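Side-chain contact in HNH endonuclease (Geobacter metallireducens, PDB 4H9D), which probably nicks DNA as a metal-dependent endonuclease of the HNH family, its chain also holding a zinc ion: residues A[27-30]-A[31-35]. Residues are numbered along the deposited sequence; the frame is centred on the assembly and turned at random.
Sequences QWWK and NRIAR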
ATOM      1  N   GLN A  27     -33.629  -4.192  -6.116  1.00 52.56           N
ATOM      2  CA  GLN A  27     -33.902  -5.209  -7.129  1.00 54.64           C
ATOM      3  C   GLN A  27     -32.989  -4.915  -8.302  1.00 51.11           C
ATOM      4  O   GLN A  27     -32.403  -5.822  -8.898  1.00 46.22           O
ATOM      5  CB  GLN A  27     -35.355  -5.112  -7.605  1.00 68.38           C
ATOM      6  CG  GLN A  27     -36.383  -5.087  -6.475  1.00 75.40           C
ATOM      7  CD  GLN A  27     -36.578  -6.444  -5.825  1.00 81.85           C
ATOM      8  OE1 GLN A  27     -35.626  -7.212  -5.681  1.00 80.13           O
ATOM      9  NE2 GLN A  27     -37.813  -6.743  -5.418  1.00 82.74           N
ATOM     10  N   TRP A  28     -32.889  -3.624  -8.612  1.00 58.66           N
ATOM     11  CA  TRP A  28     -32.074  -3.096  -9.705  1.00 58.15           C
ATOM     12  C   TRP A  28     -30.635  -3.589  -9.666  1.00 61.53           C
ATOM     13  O   TRP A  28     -30.069  -3.947 -10.699  1.00 67.92           O
ATOM     14  CB  TRP A  28     -32.084  -1.552  -9.669  1.00 46.09           C
ATOM     15  CG  TRP A  28     -31.103  -0.918 -10.607  1.00 45.19           C
ATOM     16  CD1 TRP A  28     -31.252  -0.758 -11.948  1.00 47.31           C
ATOM     17  CD2 TRP A  28     -29.772  -0.483 -10.295  1.00 42.60           C
ATOM     18  NE1 TRP A  28     -30.094  -0.260 -12.501  1.00 44.59           N
ATOM     19  CE2 TRP A  28     -29.168  -0.082 -11.507  1.00 42.28           C
ATOM     20  CE3 TRP A  28     -29.031  -0.395  -9.111  1.00 44.18           C
ATOM     21  CZ2 TRP A  28     -27.847   0.399 -11.573  1.00 40.75           C
ATOM     22  CZ3 TRP A  28     -27.723   0.083  -9.173  1.00 41.05           C
ATOM     23  CH2 TRP A  28     -27.145   0.473 -10.398  1.00 42.75           C
ATOM     24  N   TRP A  29     -30.034  -3.593  -8.479  1.00 47.21           N
ATOM     25  CA  TRP A  29     -28.651  -4.046  -8.353  1.00 44.10           C
ATOM     26  C   TRP A  29     -28.558  -5.550  -8.489  1.00 36.94           C
ATOM     27  O   TRP A  29     -27.683  -6.064  -9.179  1.00 36.17           O
ATOM     28  CB  TRP A  29     -28.057  -3.644  -7.009  1.00 42.80           C
ATOM     29  CG  TRP A  29     -26.620  -4.039  -6.902  1.00 42.62           C
ATOM     30  CD1 TRP A  29     -26.074  -4.949  -6.043  1.00 38.50           C
ATOM     31  CD2 TRP A  29     -25.532  -3.513  -7.677  1.00 42.29           C
ATOM     32  NE1 TRP A  29     -24.709  -5.022  -6.231  1.00 42.74           N
ATOM     33  CE2 TRP A  29     -24.350  -4.148  -7.225  1.00 42.41           C
ATOM     34  CE3 TRP A  29     -25.442  -2.567  -8.710  1.00 43.26           C
ATOM     35  CZ2 TRP A  29     -23.088  -3.861  -7.768  1.00 46.85           C
ATOM     36  CZ3 TRP A  29     -24.193  -2.287  -9.252  1.00 43.21           C
ATOM     37  CH2 TRP A  29     -23.029  -2.932  -8.777  1.00 46.17           C
ATOM     38  N   LYS A  30     -29.444  -6.250  -7.792  1.00 43.26           N
ATOM     39  CA  LYS A  30     -29.510  -7.703  -7.849  1.00 47.57           C
ATOM     40  C   LYS A  30     -29.604  -8.112  -9.311  1.00 51.80           C
ATOM     41  O   LYS A  30     -28.977  -9.082  -9.743  1.00 52.87           O
ATOM     42  CB  LYS A  30     -30.752  -8.203  -7.115  1.00 47.76           C
ATOM     43  CG  LYS A  30     -30.570  -8.447  -5.632  1.00 55.12           C
ATOM     44  CD  LYS A  30     -30.233  -7.208  -4.863  1.00 57.48           C
ATOM     45  CE  LYS A  30     -30.497  -7.454  -3.393  1.00 71.58           C
ATOM     46  NZ  LYS A  30     -31.900  -7.943  -3.206  1.00 71.42           N
ATOM     47  N   ASN A  31     -30.394  -7.369 -10.078  1.00 56.44           N
ATOM     48  CA  ASN A  31     -30.526  -7.684 -11.486  1.00 56.55           C
ATOM     49  C   ASN A  31     -29.199  -7.512 -12.201  1.00 60.63           C
ATOM     50  O   ASN A  31     -28.754  -8.412 -12.927  1.00 62.98           O
ATOM     51  CB  ASN A  31     -31.572  -6.801 -12.155  1.00 55.69           C
ATOM     52  CG  ASN A  31     -32.811  -7.569 -12.520  1.00 59.59           C
ATOM     53  OD1 ASN A  31     -33.613  -7.921 -11.647  1.00 64.67           O
ATOM     54  ND2 ASN A  31     -32.974  -7.864 -13.814  1.00 60.26           N
ATOM     55  N   ARG A  32     -28.571  -6.358 -11.993  1.00 46.11           N
ATOM     56  CA  ARG A  32     -27.302  -6.067 -12.629  1.00 41.83           C
ATOM     57  C   ARG A  32     -26.225  -7.134 -12.374  1.00 48.76           C
ATOM     58  O   ARG A  32     -25.574  -7.587 -13.327  1.00 54.78           O
ATOM     59  CB  ARG A  32     -26.792  -4.699 -12.188  1.00 42.29           C
ATOM     60  CG  ARG A  32     -25.582  -4.251 -12.960  1.00 47.36           C
ATOM     61  CD  ARG A  32     -25.982  -3.252 -13.988  1.00 50.62           C
ATOM     62  NE  ARG A  32     -25.893  -1.920 -13.426  1.00 51.51           N
ATOM     63  CZ  ARG A  32     -24.826  -1.132 -13.529  1.00 50.85           C
ATOM     64  NH1 ARG A  32     -23.749  -1.540 -14.188  1.00 51.91           N
ATOM     65  NH2 ARG A  32     -24.842   0.070 -12.960  1.00 50.02           N
ATOM     66  N   ILE A  33     -26.015  -7.548 -11.121  1.00 45.01           N
ATOM     67  CA  ILE A  33     -24.985  -8.565 -10.897  1.00 49.79           C
ATOM     68  C   ILE A  33     -25.462  -9.943 -11.330  1.00 53.30           C
ATOM     69  O   ILE A  33     -24.659 -10.845 -11.553  1.00 60.13           O
ATOM     70  CB  ILE A  33     -24.513  -8.636  -9.430  1.00 48.07           C
ATOM     71  CG1 ILE A  33     -25.693  -8.726  -8.484  1.00 45.03           C
ATOM     72  CG2 ILE A  33     -23.678  -7.431  -9.095  1.00 46.75           C
ATOM     73  CD1 ILE A  33     -25.240  -8.824  -7.051  1.00 44.96           C
ATOM     74  N   ALA A  34     -26.777 -10.101 -11.448  1.00 41.54           N
ATOM     75  CA  ALA A  34     -27.364 -11.368 -11.888  1.00 44.02           C
ATOM     76  C   ALA A  34     -26.821 -11.660 -13.274  1.00 45.82           C
ATOM     77  O   ALA A  34     -26.582 -12.813 -13.624  1.00 48.24           O
ATOM     78  CB  ALA A  34     -28.888 -11.265 -11.946  1.00 37.94           C
ATOM     79  N   ARG A  35     -26.627 -10.602 -14.059  1.00 52.11           N
ATOM     80  CA  ARG A  35     -26.099 -10.725 -15.410  1.00 58.24           C
ATOM     81  C   ARG A  35     -24.664 -11.244 -15.356  1.00 62.67           C
ATOM     82  O   ARG A  35     -24.162 -11.795 -16.322  1.00 67.22           O
ATOM     83  CB  ARG A  35     -26.169  -9.368 -16.110  1.00 53.02           C
ATOM     84  CG  ARG A  35     -27.579  -8.808 -16.127  1.00 46.33           C
ATOM     85  CD  ARG A  35     -27.630  -7.399 -16.677  1.00 47.54           C
ATOM     86  NE  ARG A  35     -28.995  -6.886 -16.667  1.00 55.87           N
ATOM     87  CZ  ARG A  35     -29.323  -5.599 -16.783  1.00 58.27           C
ATOM     88  NH1 ARG A  35     -28.380  -4.673 -16.917  1.00 54.02           N
ATOM     89  NH2 ARG A  35     -30.601  -5.239 -16.769  1.00 61.39           N
TER
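Trp29 and Ile33, one turn apart on the short helix 27-34 of this HNH endonuclease, form the tight inner side of an i to i+4 contact. Ile33 CG2 lies 3.6 Å above the Trp29 indole plane, offset toward its rim, and meets Trp29 CE2 at 3.8 Å. The two side chains cross at about a right angle; Trp29 packs on Met52, Val69 and Pro71, and Ile33 on Leu50, joining the helix to both strands of the two-stranded sheet. An alanine in place of Ile33 would probably lose the CG2 and CD1 contacts along the indole, opening a gap there, and the touch on Leu50. In the backbone, Ile33 N donates a hydrogen bond to Trp29 O (N-H...O 165°). The outer side is looser: Gln27, Lys30 and Asn31 are exposed, and Asn31 N hydrogen-bonds Gln27 O at 2.8 Å. Arg32, its CG anti to the backbone N (chi1 -172°) and its chain bent at chi2 and chi3, sets its guanidinium between the indoles, Trp29 CZ3 over one face, 4.3 Å above the plane and offset toward the rim, Trp28 CZ2 at the edge. Arg32 NH2 donates to Val69 O and lies 3.3 Å from Trp28 CZ2.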